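Local coordinates for protein aphrodisin (Mesocricetus auratus, PDB 1E5P) that acts as an aphrodisiac pheromone of the lipocalin family that elicits copulatory behaviour in male hamsters and probably binds odorants and other small molecules, at residues A[70-75]-A[80-85]; A[31-36]-A[92-97]. All coordinates share one frame; numbering follows the deposited sequence. Where two conformers were deposited one is given.

Contact 1: residues A[70-75]-A[80-85]. Unlike the reference sequence in segment 70-75: Glu73 (reference Gln).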
ATOM      1  N   GLY A  70       8.655  13.850  -6.688  1.00 19.61           N
ATOM      2  CA  GLY A  70       7.352  13.728  -6.078  1.00 21.14           C
ATOM      3  C   GLY A  70       6.979  12.324  -5.624  1.00 20.90           C
ATOM      4  O   GLY A  70       5.807  12.058  -5.271  1.00 22.28           O
ATOM      5  N   THR A  71       7.953  11.433  -5.663  1.00 19.09           N
ATOM      6  CA  THR A  71       7.723  10.076  -5.155  1.00 19.36           C
ATOM      7  C   THR A  71       8.370   9.953  -3.770  1.00 19.52           C
ATOM      8  O   THR A  71       9.242  10.736  -3.387  1.00 19.55           O
ATOM      9  CB  THR A  71       8.320   8.993  -6.050  1.00 20.40           C
ATOM     10  OG1 THR A  71       9.771   9.062  -6.049  1.00 20.95           O
ATOM     11  CG2 THR A  71       7.824   9.084  -7.481  1.00 21.96           C
ATOM     12  N   TYR A  72       7.939   8.928  -3.042  1.00 17.89           N
ATOM     13  CA  TYR A  72       8.506   8.577  -1.762  1.00 17.96           C
ATOM     14  C   TYR A  72       9.322   7.270  -1.930  1.00 17.85           C
ATOM     15  O   TYR A  72       8.891   6.399  -2.694  1.00 19.76           O
ATOM     16  CB  TYR A  72       7.442   8.281  -0.719  1.00 17.74           C
ATOM     17  CG  TYR A  72       6.666   9.497  -0.245  1.00 18.42           C
ATOM     18  CD1 TYR A  72       5.549   9.905  -0.943  1.00 20.36           C
ATOM     19  CD2 TYR A  72       7.095  10.204   0.871  1.00 20.03           C
ATOM     20  CE1 TYR A  72       4.834  11.035  -0.532  1.00 22.01           C
ATOM     21  CE2 TYR A  72       6.376  11.319   1.287  1.00 21.36           C
ATOM     22  CZ  TYR A  72       5.272  11.724   0.587  1.00 22.66           C
ATOM     23  OH  TYR A  72       4.566  12.822   1.030  1.00 24.98           O
ATOM     24  N   GLU A  73      10.457   7.199  -1.290  1.00 16.76           N
ATOM     25  CA  GLU A  73      11.273   6.000  -1.271  1.00 17.83           C
ATOM     26  C   GLU A  73      11.369   5.467   0.153  1.00 19.17           C
ATOM     27  O   GLU A  73      11.503   6.210   1.117  1.00 19.58           O
ATOM     28  CB  GLU A  73      12.673   6.255  -1.840  1.00 20.34           C
ATOM     29  CG  GLU A  73      12.608   6.633  -3.308  1.00 20.12           C
ATOM     30  CD  GLU A  73      13.945   6.745  -4.005  1.00 19.95           C
ATOM     31  OE1 GLU A  73      15.000   6.534  -3.347  0.50 17.55           O
ATOM     32  OE2 GLU A  73      13.895   7.048  -5.216  0.50 15.67           O
ATOM     33  N   THR A  74      11.259   4.150   0.292  1.00 19.41           N
ATOM     34  CA  THR A  74      11.379   3.461   1.558  1.00 20.25           C
ATOM     35  C   THR A  74      11.995   2.068   1.345  1.00 18.54           C
ATOM     36  O   THR A  74      11.780   1.440   0.311  1.00 19.23           O
ATOM     37  CB  THR A  74      10.069   3.352   2.355  1.00 27.46           C
ATOM     38  OG1 THR A  74      10.405   2.985   3.728  1.00 32.76           O
ATOM     39  CG2 THR A  74       9.159   2.283   1.784  1.00 28.65           C
ATOM     40  N   GLN A  75      12.796   1.643   2.317  1.00 17.80           N
ATOM     41  CA  GLN A  75      13.405   0.319   2.259  1.00 18.78           C
ATOM     42  C   GLN A  75      12.541  -0.636   3.075  1.00 19.75           C
ATOM     43  O   GLN A  75      12.320  -0.426   4.270  1.00 19.74           O
ATOM     44  CB  GLN A  75      14.848   0.343   2.810  1.00 23.39           C
ATOM     45  CG  GLN A  75      15.785   1.025   1.816  1.00 30.44           C
ATOM     46  CD  GLN A  75      17.245   0.677   2.002  1.00 34.81           C
ATOM     47  OE1 GLN A  75      17.655  -0.460   1.789  0.50 35.47           O
ATOM     48  NE2 GLN A  75      18.022   1.688   2.383  0.50 36.47           N
ATOM     49  N   ASN A  80      11.391   0.460  -2.335  1.00 17.29           N
ATOM     50  CA  ASN A  80      10.052   0.833  -2.770  1.00 17.01           C
ATOM     51  C   ASN A  80      10.000   2.280  -3.248  1.00 16.93           C
ATOM     52  O   ASN A  80      10.671   3.122  -2.607  1.00 17.22           O
ATOM     53  CB  ASN A  80       9.046   0.702  -1.602  1.00 17.33           C
ATOM     54  CG  ASN A  80       9.033  -0.759  -1.133  1.00 16.33           C
ATOM     55  OD1 ASN A  80       8.405  -1.567  -1.807  1.00 17.32           O
ATOM     56  ND2 ASN A  80       9.762  -1.007  -0.046  1.00 15.66           N
ATOM     57  N   ILE A  81       9.266   2.517  -4.322  1.00 15.41           N
ATOM     58  CA  ILE A  81       9.098   3.897  -4.851  1.00 17.33           C
ATOM     59  C   ILE A  81       7.583   4.062  -4.948  1.00 17.90           C
ATOM     60  O   ILE A  81       6.934   3.357  -5.738  1.00 18.41           O
ATOM     61  CB  ILE A  81       9.765   4.100  -6.221  1.00 19.61           C
ATOM     62  CG1 ILE A  81      11.273   3.873  -6.141  1.00 19.98           C
ATOM     63  CG2 ILE A  81       9.407   5.493  -6.770  1.00 21.14           C
ATOM     64  CD1 ILE A  81      11.999   3.868  -7.474  1.00 22.59           C
ATOM     65  N   PHE A  82       6.999   4.936  -4.112  1.00 17.87           N
ATOM     66  CA  PHE A  82       5.550   5.020  -4.113  1.00 19.20           C
ATOM     67  C   PHE A  82       5.030   6.450  -4.110  1.00 19.96           C
ATOM     68  O   PHE A  82       5.761   7.403  -3.828  1.00 19.42           O
ATOM     69  CB  PHE A  82       4.985   4.248  -2.907  1.00 19.49           C
ATOM     70  CG  PHE A  82       5.297   4.805  -1.542  1.00 20.45           C
ATOM     71  CD1 PHE A  82       6.442   4.416  -0.867  1.00 22.20           C
ATOM     72  CD2 PHE A  82       4.442   5.706  -0.921  1.00 22.18           C
ATOM     73  CE1 PHE A  82       6.763   4.903   0.387  1.00 22.50           C
ATOM     74  CE2 PHE A  82       4.761   6.196   0.339  1.00 23.90           C
ATOM     75  CZ  PHE A  82       5.903   5.795   1.001  1.00 23.05           C
ATOM     76  N   GLN A  83       3.753   6.562  -4.473  1.00 19.71           N
ATOM     77  CA  GLN A  83       3.141   7.915  -4.390  1.00 23.55           C
ATOM     78  C   GLN A  83       1.642   7.769  -4.473  1.00 23.48           C
ATOM     79  O   GLN A  83       1.136   6.801  -5.020  1.00 21.57           O
ATOM     80  CB  GLN A  83       3.705   8.794  -5.493  1.00 29.85           C
ATOM     81  CG  GLN A  83       3.388   8.365  -6.914  1.00 35.12           C
ATOM     82  CD  GLN A  83       3.875   9.403  -7.919  1.00 38.65           C
ATOM     83  OE1 GLN A  83       3.580  10.591  -7.813  1.00 42.04           O
ATOM     84  NE2 GLN A  83       4.633   8.941  -8.897  1.00 39.73           N
ATOM     85  N   PRO A  84       0.910   8.726  -3.904  1.00 25.12           N
ATOM     86  CA  PRO A  84      -0.525   8.713  -3.996  1.00 25.54           C
ATOM     87  C   PRO A  84      -0.947   8.933  -5.450  1.00 25.61           C
ATOM     88  O   PRO A  84      -0.343   9.789  -6.131  1.00 27.85           O
ATOM     89  CB  PRO A  84      -0.952   9.938  -3.175  1.00 26.46           C
ATOM     90  CG  PRO A  84       0.203  10.215  -2.264  1.00 26.35           C
ATOM     91  CD  PRO A  84       1.433   9.827  -3.044  1.00 25.71           C
ATOM     92  N   LEU A  85      -1.916   8.193  -5.927  1.00 24.87           N
ATOM     93  CA  LEU A  85      -2.501   8.414  -7.252  1.00 25.50           C
ATOM     94  C   LEU A  85      -3.755   9.294  -7.094  1.00 25.82           C
ATOM     95  O   LEU A  85      -4.079  10.079  -7.996  1.00 27.09           O
ATOM     96  CB  LEU A  85      -2.998   7.106  -7.859  1.00 25.47           C
ATOM     97  CG  LEU A  85      -1.954   6.104  -8.362  1.00 27.55           C
ATOM     98  CD1 LEU A  85      -2.581   4.729  -8.579  1.00 27.44           C
ATOM     99  CD2 LEU A  85      -1.306   6.590  -9.644  1.00 28.38           C
TER

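Contact 2: residues A[31-36]-A[92-97]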
ATOM      1  N   PHE A  31       0.586  -6.237   3.174  1.00 18.41           N
ATOM      2  CA  PHE A  31       0.707  -5.517   4.453  1.00 18.98           C
ATOM      3  C   PHE A  31      -0.603  -4.841   4.802  1.00 18.22           C
ATOM      4  O   PHE A  31      -1.432  -4.503   3.947  1.00 18.77           O
ATOM      5  CB  PHE A  31       1.892  -4.571   4.386  1.00 20.81           C
ATOM      6  CG  PHE A  31       1.519  -3.387   3.517  1.00 22.58           C
ATOM      7  CD1 PHE A  31       1.528  -3.436   2.142  1.00 25.27           C
ATOM      8  CD2 PHE A  31       1.140  -2.221   4.160  1.00 25.12           C
ATOM      9  CE1 PHE A  31       1.143  -2.310   1.414  1.00 26.92           C
ATOM     10  CE2 PHE A  31       0.773  -1.101   3.443  0.50 25.87           C
ATOM     11  CZ  PHE A  31       0.777  -1.153   2.058  0.50 26.18           C
ATOM     12  N   TYR A  32      -0.746  -4.725   6.118  1.00 16.28           N
ATOM     13  CA  TYR A  32      -1.965  -4.217   6.712  1.00 16.38           C
ATOM     14  C   TYR A  32      -1.674  -2.874   7.402  1.00 16.10           C
ATOM     15  O   TYR A  32      -1.097  -2.839   8.488  1.00 15.76           O
ATOM     16  CB  TYR A  32      -2.506  -5.242   7.709  1.00 16.67           C
ATOM     17  CG  TYR A  32      -2.684  -6.649   7.126  1.00 15.89           C
ATOM     18  CD1 TYR A  32      -1.681  -7.591   7.132  1.00 16.95           C
ATOM     19  CD2 TYR A  32      -3.902  -6.954   6.528  1.00 16.43           C
ATOM     20  CE1 TYR A  32      -1.898  -8.855   6.576  1.00 18.39           C
ATOM     21  CE2 TYR A  32      -4.135  -8.212   5.985  1.00 18.11           C
ATOM     22  CZ  TYR A  32      -3.121  -9.137   6.004  1.00 18.96           C
ATOM     23  OH  TYR A  32      -3.320 -10.395   5.454  1.00 20.93           O
ATOM     24  N   PHE A  33      -2.074  -1.788   6.714  1.00 16.44           N
ATOM     25  CA  PHE A  33      -1.839  -0.475   7.321  1.00 16.73           C
ATOM     26  C   PHE A  33      -2.466  -0.342   8.708  1.00 16.77           C
ATOM     27  O   PHE A  33      -3.480  -0.958   9.022  1.00 16.49           O
ATOM     28  CB  PHE A  33      -2.505   0.635   6.476  1.00 18.16           C
ATOM     29  CG  PHE A  33      -1.747   1.246   5.360  1.00 21.71           C
ATOM     30  CD1 PHE A  33      -0.686   2.113   5.582  1.00 23.96           C
ATOM     31  CD2 PHE A  33      -2.136   1.019   4.046  1.00 24.25           C
ATOM     32  CE1 PHE A  33      -0.015   2.700   4.531  1.00 24.19           C
ATOM     33  CE2 PHE A  33      -1.467   1.606   2.982  1.00 24.76           C
ATOM     34  CZ  PHE A  33      -0.403   2.434   3.237  1.00 24.67           C
ATOM     35  N   ARG A  34      -1.851   0.539   9.514  1.00 16.82           N
ATOM     36  CA  ARG A  34      -2.445   0.978  10.766  1.00 17.05           C
ATOM     37  C   ARG A  34      -2.417   2.513  10.855  1.00 18.39           C
ATOM     38  O   ARG A  34      -3.407   3.075  11.354  1.00 19.68           O
ATOM     39  CB  ARG A  34      -1.740   0.405  12.003  1.00 18.09           C
ATOM     40  CG  ARG A  34      -1.963  -1.117  12.164  1.00 19.44           C
ATOM     41  CD  ARG A  34      -3.387  -1.387  12.605  1.00 20.84           C
ATOM     42  NE  ARG A  34      -3.740  -2.797  12.867  1.00 20.10           N
ATOM     43  CZ  ARG A  34      -4.207  -3.586  11.897  1.00 20.38           C
ATOM     44  NH1 ARG A  34      -4.359  -3.141  10.658  1.00 20.28           N
ATOM     45  NH2 ARG A  34      -4.565  -4.841  12.183  1.00 21.85           N
ATOM     46  N   HIS A  35      -1.375   3.176  10.356  1.00 16.83           N
ATOM     47  CA  HIS A  35      -1.354   4.647  10.564  1.00 18.19           C
ATOM     48  C   HIS A  35      -0.298   5.266   9.679  1.00 17.94           C
ATOM     49  O   HIS A  35       0.646   4.579   9.280  1.00 17.96           O
ATOM     50  CB  HIS A  35      -0.914   4.888  12.034  1.00 21.32           C
ATOM     51  CG  HIS A  35      -1.433   6.190  12.589  1.00 25.02           C
ATOM     52  ND1 HIS A  35      -2.664   6.269  13.204  1.00 28.47           N
ATOM     53  CD2 HIS A  35      -0.925   7.432  12.605  1.00 27.45           C
ATOM     54  CE1 HIS A  35      -2.892   7.515  13.594  1.00 29.33           C
ATOM     55  NE2 HIS A  35      -1.853   8.250  13.234  1.00 29.51           N
ATOM     56  N   ILE A  36      -0.480   6.549   9.339  1.00 18.10           N
ATOM     57  CA  ILE A  36       0.517   7.292   8.598  1.00 18.04           C
ATOM     58  C   ILE A  36       0.719   8.610   9.391  1.00 18.55           C
ATOM     59  O   ILE A  36      -0.282   9.200   9.771  1.00 20.35           O
ATOM     60  CB  ILE A  36       0.056   7.647   7.177  1.00 18.70           C
ATOM     61  CG1 ILE A  36      -0.093   6.357   6.348  1.00 19.23           C
ATOM     62  CG2 ILE A  36       1.049   8.595   6.508  1.00 19.52           C
ATOM     63  CD1 ILE A  36      -0.643   6.606   4.950  1.00 22.36           C
ATOM     64  N   ILE A  92      -7.118   6.384   0.190  1.00 22.22           N
ATOM     65  CA  ILE A  92      -5.915   6.795  -0.512  1.00 21.18           C
ATOM     66  C   ILE A  92      -5.586   5.681  -1.534  1.00 20.47           C
ATOM     67  O   ILE A  92      -5.525   4.516  -1.123  1.00 21.98           O
ATOM     68  CB  ILE A  92      -4.657   6.960   0.367  1.00 22.80           C
ATOM     69  CG1 ILE A  92      -4.894   7.806   1.606  1.00 25.13           C
ATOM     70  CG2 ILE A  92      -3.504   7.528  -0.473  1.00 23.12           C
ATOM     71  CD1 ILE A  92      -3.795   7.599   2.661  1.00 26.85           C
ATOM     72  N   PHE A  93      -5.465   6.037  -2.796  1.00 19.58           N
ATOM     73  CA  PHE A  93      -5.033   5.046  -3.809  1.00 19.02           C
ATOM     74  C   PHE A  93      -3.552   5.319  -4.067  1.00 19.31           C
ATOM     75  O   PHE A  93      -3.212   6.449  -4.490  1.00 20.69           O
ATOM     76  CB  PHE A  93      -5.803   5.271  -5.131  1.00 18.37           C
ATOM     77  CG  PHE A  93      -7.273   4.966  -5.010  1.00 18.57           C
ATOM     78  CD1 PHE A  93      -8.118   5.838  -4.344  1.00 19.93           C
ATOM     79  CD2 PHE A  93      -7.797   3.822  -5.596  1.00 20.90           C
ATOM     80  CE1 PHE A  93      -9.479   5.565  -4.238  1.00 21.82           C
ATOM     81  CE2 PHE A  93      -9.148   3.549  -5.482  1.00 21.49           C
ATOM     82  CZ  PHE A  93      -9.979   4.415  -4.811  1.00 21.09           C
ATOM     83  N   PHE A  94      -2.665   4.387  -3.759  1.00 19.20           N
ATOM     84  CA  PHE A  94      -1.241   4.570  -3.978  1.00 19.42           C
ATOM     85  C   PHE A  94      -0.724   3.646  -5.110  1.00 20.12           C
ATOM     86  O   PHE A  94      -1.286   2.563  -5.295  1.00 20.62           O
ATOM     87  CB  PHE A  94      -0.439   4.013  -2.765  1.00 20.88           C
ATOM     88  CG  PHE A  94      -0.502   4.746  -1.474  1.00 21.38           C
ATOM     89  CD1 PHE A  94       0.336   5.853  -1.269  1.00 23.04           C
ATOM     90  CD2 PHE A  94      -1.327   4.340  -0.441  1.00 20.48           C
ATOM     91  CE1 PHE A  94       0.305   6.531  -0.056  1.00 22.62           C
ATOM     92  CE2 PHE A  94      -1.356   5.010   0.768  1.00 21.35           C
ATOM     93  CZ  PHE A  94      -0.525   6.103   0.961  1.00 22.15           C
ATOM     94  N   THR A  95       0.312   4.093  -5.787  1.00 18.80           N
ATOM     95  CA  THR A  95       1.031   3.215  -6.720  1.00 19.72           C
ATOM     96  C   THR A  95       2.362   2.909  -6.024  1.00 19.80           C
ATOM     97  O   THR A  95       2.891   3.790  -5.302  1.00 19.98           O
ATOM     98  CB  THR A  95       1.230   3.844  -8.092  1.00 24.25           C
ATOM     99  OG1 THR A  95       2.042   2.985  -8.901  1.00 28.41           O
ATOM    100  CG2 THR A  95       1.931   5.193  -8.014  1.00 23.80           C
ATOM    101  N   ASN A  96       2.865   1.689  -6.107  1.00 19.75           N
ATOM    102  CA  ASN A  96       4.178   1.378  -5.511  1.00 19.04           C
ATOM    103  C   ASN A  96       4.926   0.446  -6.483  1.00 20.42           C
ATOM    104  O   ASN A  96       4.275  -0.386  -7.136  1.00 21.57           O
ATOM    105  CB  ASN A  96       4.099   0.650  -4.185  1.00 17.98           C
ATOM    106  CG  ASN A  96       5.439   0.277  -3.582  1.00 18.75           C
ATOM    107  OD1 ASN A  96       5.704  -0.870  -3.170  1.00 24.27           O
ATOM    108  ND2 ASN A  96       6.338   1.235  -3.473  1.00 16.76           N
ATOM    109  N   LYS A  97       6.174   0.702  -6.629  1.00 18.59           N
ATOM    110  CA  LYS A  97       7.081  -0.174  -7.375  1.00 19.08           C
ATOM    111  C   LYS A  97       8.143  -0.730  -6.429  1.00 18.71           C
ATOM    112  O   LYS A  97       8.866   0.029  -5.767  1.00 18.90           O
ATOM    113  CB  LYS A  97       7.764   0.614  -8.496  1.00 21.74           C
ATOM    114  CG  LYS A  97       6.815   0.995  -9.639  1.00 25.98           C
ATOM    115  CD  LYS A  97       7.495   1.889 -10.676  0.50 26.49           C
ATOM    116  CE  LYS A  97       6.556   2.427 -11.753  0.50 27.50           C
TER

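Contact 1: residues A[70-75]-A[80-85]
Phe82 lays one ring face over the CB of Tyr72, which sits 3.5 Å from the ring centroid and 17° off its normal, a CH-pi contact displaced a little toward the CZ side of the ring. Phe82 CG stands between the backbone N and the carbonyl carbon (chi1 66°), a turn that swings the ring across to the neighbouring strand. The tyrosine ring itself lies beyond, tilted only 15° from the phenylalanine plane but slid so far along that the two barely overlap. At the ring's edge, Thr74 CG2 comes within 3.8 Å of Phe82 CE1. Cutting Phe82 back to an alanine is likely to strip the Tyr72 CB of the ring face it packs on, take from the Thr74 methyl its edge neighbour, and open a gap toward Met45 and Ile47 of strand 44-53, which the ring also touches. Strands 72-75 and 79-87 form an antiparallel beta hairpin of the lipocalin barrel, and Tyr72, Thr74, Asn80 and Phe82 share its inward face. Tyr72 and Phe82 are a hydrogen-bonded pair, with Tyr72 N to Phe82 O and Phe82 N to Tyr72 O each 2.8 Å. Near the turn, Thr74 O is gripped twice by one residue: Asn80 N meets it almost head-on at 2.8 Å, while Asn80 ND2 arrives from above the carbonyl plane at 3.2 Å. The same amide also donates to Phe76 O, and its OD1 accepts from Asn98, fixing its rotation; Tyr72 OH reaches Cys42 O. On the other face Ile81 CG2 rests against Thr71 OG1 at 3.7 Å, that hydroxyl being bonded to Asn69.

Contact 2: residues A[31-36]-A[92-97]
Phe33 and Phe94 reach into the same interior from opposite directions, and Phe33 CZ approaches Phe94 CE2 to 3.7 Å. The ring planes are inclined by 25°, close to parallel, yet they are slid apart with centroids 5.8 Å from each other, so that the rings barely overlap. The approach is oblique, one ring corner set against the other. Beside it, Ile36 sends CD1 into the angle between Ile92 and Phe94. That methyl meets Ile92 CD1 tip to tip at 4.0 Å and, at the same distance, nudges the edge of the Phe94 ring at CZ. Ile36 can reach this far because its chain is extended, with CD1 anti to CA (chi2 176°). The hollow that receives the methyl is thus walled on one side by an aliphatic tip and on the other by an aromatic edge. Phe94 is backed from its own strand, where Ile92 CG2 covers one face of the ring, 3.5 Å above its plane and toward the rim. Ile92 therefore serves twice, with CG2 against the phenylalanine and CD1 against the facing isoleucine. Val110 of strand 105-113 and Ile47 of strand 44-53 also touch Phe33, and Met45 lies against Ile36. The backbones stay far apart: the strand axes approach no nearer than 12.8 Å and run at 95° to one another, and the span between them is bridged by apolar side chains. All four residues that touch are buried. Strands crossing nearly at right angles over an apolar interior are what the closed antiparallel barrel of lipocalins produces, and this interior is probably where small ligands bind, as in relatives.

How the contacts relate
The two contacts have centres 10 Å apart and belong to one antiparallel sheet curled into the lipocalin barrel. Along the chain, segment 31-36 comes first, then both segments of contact 1, then 92-97. The hairpin of contact 1 is therefore completed within the span that contact 2 bridges. They join directly where strands 79-87 and 91-99 run side by side: backbone hydrogen bonds pair Leu85 with Phe93 and Ile81 with Lys97. Contact 1 thus ties neighbouring strands within the wall, whereas contact 2 spans the interior between facing walls, and the pairing of strands 79-87 and 91-99 connects the hairpin to the side chains that line that interior.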